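Local coordinates for protein Myo-inositol phosphohydrolase (Mitsuokella multacida, PDB 4WU3) that probably removes phosphate groups from inositol phosphates such as phytate, using a fold related to the protein tyrosine phosphatases, at residues P45-V57 and L129-D141. The protein carries 2 engineered substitutions. Sequence-based numbering, arbitrary orientation.
Sequences PPKLALKIDRADV and LNGTAVSWFANHD
Ser135 and Asp53 meet in the buried part of this antiparallel pairing, Asp53 at the corner just after strand 49-52; Ala49 with Phe137 and Lys51 with Ser135 are its hydrogen-bonded pairs. Ser135 OG donates a hydrogen bond of 2.6 Å to the syn lone pair of Asp53 OD1, while Lys51 NZ reaches the same oxygen at 2.8 Å, nearly in line with its C-O bond. Asp53 OD2 goes to Arg122 in a further salt bridge. With CG between its backbone N and carbonyl carbon (chi1 59°) and the chain bent at the next bond, Lys51 runs past Ser135, CG packing on Phe137 CB at 3.9 Å; Phe174 adds a cation-pi contact to the same lysine. Just beyond, Asp53 and Arg54 both face Ala133 in a classic beta bulge, their two N-H groups sharing Ala133 O from one face of its carbonyl plane.

The face of Leu50, Ile52, Val134 and Trp136 is largely apolar, with helix 149-161 packing on Trp136. Leu50 sets CD1 over the six-membered ring of Trp136, 3.8 Å from its centroid.

The contact is more open to solvent at Lys47 and Asn139, where a water joins Lys47 O to Asn139 N.

Replacing Asp53 by an alanine would probably leave Lys51 and Arg122 without their shared counter-charge and the Ser135 hydroxyl free to turn. The chemistry implies a buried carboxylate, probably kept ionised by two cations and a hydroxyl, tying strand 49-52 to strand 132-137 beside the bulge.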
loop_
_atom_site.group_PDB
_atom_site.type_symbol
_atom_site.label_atom_id
_atom_site.label_comp_id
_atom_site.label_asym_id
_atom_site.label_seq_id
_atom_site.Cartn_x
_atom_site.Cartn_y
_atom_site.Cartn_z
ATOM N N PRO A 45 -10.563 -22.000 8.659
ATOM C CA PRO A 45 -11.854 -21.324 8.705
ATOM C C PRO A 45 -12.395 -21.045 7.300
ATOM O O PRO A 45 -11.615 -20.843 6.367
ATOM C CB PRO A 45 -11.519 -20.015 9.413
ATOM C CG PRO A 45 -10.114 -19.730 9.009
ATOM C CD PRO A 45 -9.438 -21.064 8.848
ATOM N N PRO A 46 -13.727 -21.016 7.141
ATOM C CA PRO A 46 -14.238 -20.694 5.813
ATOM C C PRO A 46 -13.711 -19.344 5.344
ATOM O O PRO A 46 -13.213 -18.557 6.153
ATOM C CB PRO A 46 -15.750 -20.643 6.013
ATOM C CG PRO A 46 -15.936 -20.366 7.466
ATOM C CD PRO A 46 -14.792 -21.054 8.154
ATOM N N LYS A 47 -13.811 -19.075 4.048
ATOM C CA LYS A 47 -13.322 -17.813 3.527
ATOM C C LYS A 47 -14.080 -16.656 4.176
ATOM O O LYS A 47 -13.517 -15.595 4.413
ATOM C CB LYS A 47 -13.452 -17.736 1.999
ATOM C CG LYS A 47 -12.621 -16.601 1.409
ATOM C CD LYS A 47 -13.210 -15.993 0.141
ATOM C CE LYS A 47 -12.683 -14.575 -0.058
ATOM N NZ LYS A 47 -12.708 -14.133 -1.481
ATOM N N LEU A 48 -15.362 -16.856 4.451
ATOM C CA LEU A 48 -16.173 -15.812 5.058
ATOM C C LEU A 48 -16.904 -16.385 6.253
ATOM O O LEU A 48 -17.823 -17.185 6.096
ATOM C CB LEU A 48 -17.182 -15.256 4.047
ATOM C CG LEU A 48 -17.914 -13.980 4.478
ATOM C CD1 LEU A 48 -16.956 -12.803 4.513
ATOM C CD2 LEU A 48 -19.065 -13.683 3.534
ATOM N N ALA A 49 -16.495 -15.977 7.450
ATOM C CA ALA A 49 -17.028 -16.591 8.658
ATOM C C ALA A 49 -17.876 -15.629 9.471
ATOM O O ALA A 49 -17.477 -14.493 9.733
ATOM C CB ALA A 49 -15.899 -17.144 9.502
ATOM N N LEU A 50 -19.059 -16.085 9.867
ATOM C CA LEU A 50 -19.907 -15.283 10.730
ATOM C C LEU A 50 -19.344 -15.445 12.112
ATOM O O LEU A 50 -19.221 -16.564 12.588
ATOM C CB LEU A 50 -21.359 -15.752 10.680
ATOM C CG LEU A 50 -22.356 -15.055 11.620
ATOM C CD1 LEU A 50 -22.349 -13.545 11.429
ATOM C CD2 LEU A 50 -23.763 -15.592 11.406
ATOM N N LYS A 51 -18.984 -14.338 12.755
ATOM C CA LYS A 51 -18.414 -14.419 14.089
ATOM C C LYS A 51 -18.918 -13.318 15.004
ATOM O O LYS A 51 -19.529 -12.341 14.562
ATOM C CB LYS A 51 -16.885 -14.408 14.030
ATOM C CG LYS A 51 -16.292 -13.181 13.368
ATOM C CD LYS A 51 -16.117 -12.024 14.332
ATOM C CE LYS A 51 -15.026 -11.093 13.813
ATOM N NZ LYS A 51 -14.862 -9.872 14.638
ATOM N N ILE A 52 -18.646 -13.505 16.290
ATOM C CA ILE A 52 -19.066 -12.588 17.328
ATOM C C ILE A 52 -18.092 -11.410 17.433
ATOM O O ILE A 52 -16.892 -11.602 17.576
ATOM C CB ILE A 52 -19.173 -13.339 18.673
ATOM C CG1 ILE A 52 -20.304 -14.376 18.606
ATOM C CG2 ILE A 52 -19.406 -12.382 19.830
ATOM C CD1 ILE A 52 -20.343 -15.344 19.772
ATOM N N ASP A 53 -18.622 -10.193 17.333
ATOM C CA ASP A 53 -17.828 -8.984 17.489
ATOM C C ASP A 53 -17.803 -8.581 18.962
ATOM O O ASP A 53 -16.736 -8.376 19.551
ATOM C CB ASP A 53 -18.436 -7.826 16.679
ATOM C CG ASP A 53 -18.322 -8.009 15.170
ATOM O OD1 ASP A 53 -17.423 -8.729 14.697
ATOM O OD2 ASP A 53 -19.141 -7.398 14.450
ATOM N N ARG A 54 -19.001 -8.447 19.539
ATOM C CA ARG A 54 -19.172 -8.053 20.935
ATOM C C ARG A 54 -20.272 -8.869 21.611
ATOM O O ARG A 54 -21.435 -8.819 21.212
ATOM C CB ARG A 54 -19.546 -6.570 21.046
ATOM C CG ARG A 54 -18.597 -5.598 20.351
ATOM C CD ARG A 54 -17.207 -5.652 20.946
ATOM N NE ARG A 54 -17.209 -5.109 22.295
ATOM C CZ ARG A 54 -16.150 -5.073 23.090
ATOM N NH1 ARG A 54 -14.984 -5.540 22.681
ATOM N NH2 ARG A 54 -16.258 -4.551 24.298
ATOM N N ALA A 55 -19.885 -9.616 22.640
ATOM C CA ALA A 55 -20.836 -10.280 23.510
ATOM C C ALA A 55 -21.620 -9.189 24.207
ATOM O O ALA A 55 -21.089 -8.112 24.452
ATOM C CB ALA A 55 -20.108 -11.159 24.527
ATOM N N ASP A 56 -22.878 -9.459 24.529
ATOM C CA ASP A 56 -23.753 -8.437 25.088
ATOM C C ASP A 56 -23.556 -8.274 26.590
ATOM O O ASP A 56 -24.040 -9.080 27.379
ATOM C CB ASP A 56 -25.215 -8.756 24.802
ATOM C CG ASP A 56 -26.076 -7.522 24.805
ATOM O OD1 ASP A 56 -25.508 -6.404 24.872
ATOM O OD2 ASP A 56 -27.312 -7.656 24.731
ATOM N N VAL A 57 -22.867 -7.203 26.970
ATOM C CA VAL A 57 -22.448 -6.997 28.347
ATOM C C VAL A 57 -22.705 -5.554 28.745
ATOM O O VAL A 57 -22.466 -4.649 27.955
ATOM C CB VAL A 57 -20.952 -7.281 28.505
ATOM C CG1 VAL A 57 -20.532 -7.098 29.949
ATOM C CG2 VAL A 57 -20.620 -8.686 28.033
ATOM N N LEU A 129 -27.657 -9.896 16.563
ATOM C CA LEU A 129 -28.557 -10.984 16.937
ATOM C C LEU A 129 -28.947 -10.776 18.388
ATOM O O LEU A 129 -28.130 -10.967 19.290
ATOM C CB LEU A 129 -27.871 -12.337 16.794
ATOM C CG LEU A 129 -27.342 -12.670 15.405
ATOM C CD1 LEU A 129 -26.704 -14.049 15.419
ATOM C CD2 LEU A 129 -28.468 -12.613 14.382
ATOM N N ASN A 130 -30.198 -10.388 18.611
ATOM C CA ASN A 130 -30.587 -9.738 19.863
ATOM C C ASN A 130 -29.608 -8.588 20.121
ATOM O O ASN A 130 -29.454 -7.718 19.266
ATOM C CB ASN A 130 -30.653 -10.746 21.012
ATOM C CG ASN A 130 -31.882 -11.638 20.925
ATOM O OD1 ASN A 130 -32.647 -11.570 19.953
ATOM N ND2 ASN A 130 -32.078 -12.483 21.936
ATOM N N GLY A 131 -28.928 -8.581 21.260
ATOM C CA GLY A 131 -27.966 -7.525 21.549
ATOM C C GLY A 131 -26.521 -7.834 21.161
ATOM O O GLY A 131 -25.655 -6.973 21.265
ATOM N N THR A 132 -26.259 -9.061 20.719
ATOM C CA THR A 132 -24.908 -9.482 20.387
ATOM C C THR A 132 -24.497 -8.972 19.003
ATOM O O THR A 132 -25.246 -9.112 18.029
ATOM C CB THR A 132 -24.776 -11.015 20.369
ATOM O OG1 THR A 132 -25.235 -11.572 21.613
ATOM C CG2 THR A 132 -23.317 -11.408 20.125
ATOM N N ALA A 133 -23.313 -8.376 18.918
ATOM C CA ALA A 133 -22.827 -7.873 17.642
ATOM C C ALA A 133 -22.064 -8.958 16.926
ATOM O O ALA A 133 -21.173 -9.591 17.490
ATOM C CB ALA A 133 -21.948 -6.646 17.828
ATOM N N VAL A 134 -22.422 -9.154 15.665
ATOM C CA VAL A 134 -21.767 -10.143 14.819
ATOM C C VAL A 134 -21.357 -9.520 13.493
ATOM O O VAL A 134 -21.890 -8.485 13.087
ATOM C CB VAL A 134 -22.709 -11.318 14.532
ATOM C CG1 VAL A 134 -23.187 -11.927 15.836
ATOM C CG2 VAL A 134 -23.883 -10.850 13.688
ATOM N N SER A 135 -20.415 -10.155 12.811
ATOM C CA SER A 135 -19.980 -9.659 11.510
ATOM C C SER A 135 -19.453 -10.798 10.669
ATOM O O SER A 135 -19.131 -11.848 11.186
ATOM C CB SER A 135 -18.890 -8.585 11.664
ATOM O OG SER A 135 -17.676 -9.150 12.129
ATOM N N TRP A 136 -19.370 -10.568 9.367
ATOM C CA TRP A 136 -18.823 -11.539 8.450
ATOM C C TRP A 136 -17.349 -11.243 8.216
ATOM O O TRP A 136 -16.975 -10.217 7.631
ATOM C CB TRP A 136 -19.628 -11.556 7.141
ATOM C CG TRP A 136 -20.901 -12.293 7.301
ATOM C CD1 TRP A 136 -21.136 -13.603 6.993
ATOM C CD2 TRP A 136 -22.118 -11.787 7.855
ATOM N NE1 TRP A 136 -22.432 -13.936 7.307
ATOM C CE2 TRP A 136 -23.051 -12.837 7.841
ATOM C CE3 TRP A 136 -22.510 -10.542 8.356
ATOM C CZ2 TRP A 136 -24.350 -12.682 8.301
ATOM C CZ3 TRP A 136 -23.794 -10.393 8.818
ATOM C CH2 TRP A 136 -24.704 -11.458 8.783
ATOM N N PHE A 137 -16.513 -12.158 8.694
ATOM C CA PHE A 137 -15.076 -11.954 8.683
ATOM C C PHE A 137 -14.354 -12.803 7.635
ATOM O O PHE A 137 -14.533 -14.014 7.564
ATOM C CB PHE A 137 -14.512 -12.260 10.070
ATOM C CG PHE A 137 -13.029 -12.082 10.170
ATOM C CD1 PHE A 137 -12.485 -10.869 10.503
ATOM C CD2 PHE A 137 -12.185 -13.140 9.928
ATOM C CE1 PHE A 137 -11.111 -10.713 10.591
ATOM C CE2 PHE A 137 -10.819 -12.990 10.016
ATOM C CZ PHE A 137 -10.279 -11.776 10.341
ATOM N N ALA A 138 -13.544 -12.139 6.822
ATOM C CA ALA A 138 -12.553 -12.797 5.976
ATOM C C ALA A 138 -11.154 -12.359 6.433
ATOM O O ALA A 138 -11.021 -11.424 7.228
ATOM C CB ALA A 138 -12.770 -12.421 4.516
ATOM N N ASN A 139 -10.115 -13.012 5.919
ATOM C CA ASN A 139 -8.743 -12.658 6.289
ATOM C C ASN A 139 -8.492 -11.163 6.171
ATOM O O ASN A 139 -8.952 -10.532 5.226
ATOM C CB ASN A 139 -7.727 -13.411 5.428
ATOM C CG ASN A 139 -7.680 -14.895 5.743
ATOM O OD1 ASN A 139 -7.918 -15.320 6.883
ATOM N ND2 ASN A 139 -7.378 -15.701 4.724
ATOM N N HIS A 140 -7.752 -10.614 7.133
ATOM C CA HIS A 140 -7.477 -9.175 7.215
ATOM C C HIS A 140 -8.735 -8.334 7.366
ATOM O O HIS A 140 -8.677 -7.131 7.143
ATOM C CB HIS A 140 -6.751 -8.662 5.971
ATOM C CG HIS A 140 -5.421 -9.293 5.727
ATOM N ND1 HIS A 140 -4.303 -8.979 6.469
ATOM C CD2 HIS A 140 -5.014 -10.180 4.787
ATOM C CE1 HIS A 140 -3.271 -9.670 6.017
ATOM N NE2 HIS A 140 -3.677 -10.411 5.000
ATOM N N ASP A 141 -9.854 -8.956 7.740
ATOM C CA ASP A 141 -11.150 -8.265 7.867
ATOM C C ASP A 141 -11.578 -7.555 6.580
ATOM O O ASP A 141 -12.130 -6.438 6.614
ATOM C CB ASP A 141 -11.141 -7.275 9.032
ATOM C CG ASP A 141 -12.525 -6.737 9.349
ATOM O OD1 ASP A 141 -13.544 -7.399 9.007
ATOM O OD2 ASP A 141 -12.594 -5.641 9.946
HETATM O O HOH W 1 -12.724 -16.181 7.922
HETATM O O HOH W 2 -10.741 -15.179 3.898
HETATM O O HOH W 3 -23.946 -12.404 23.767
#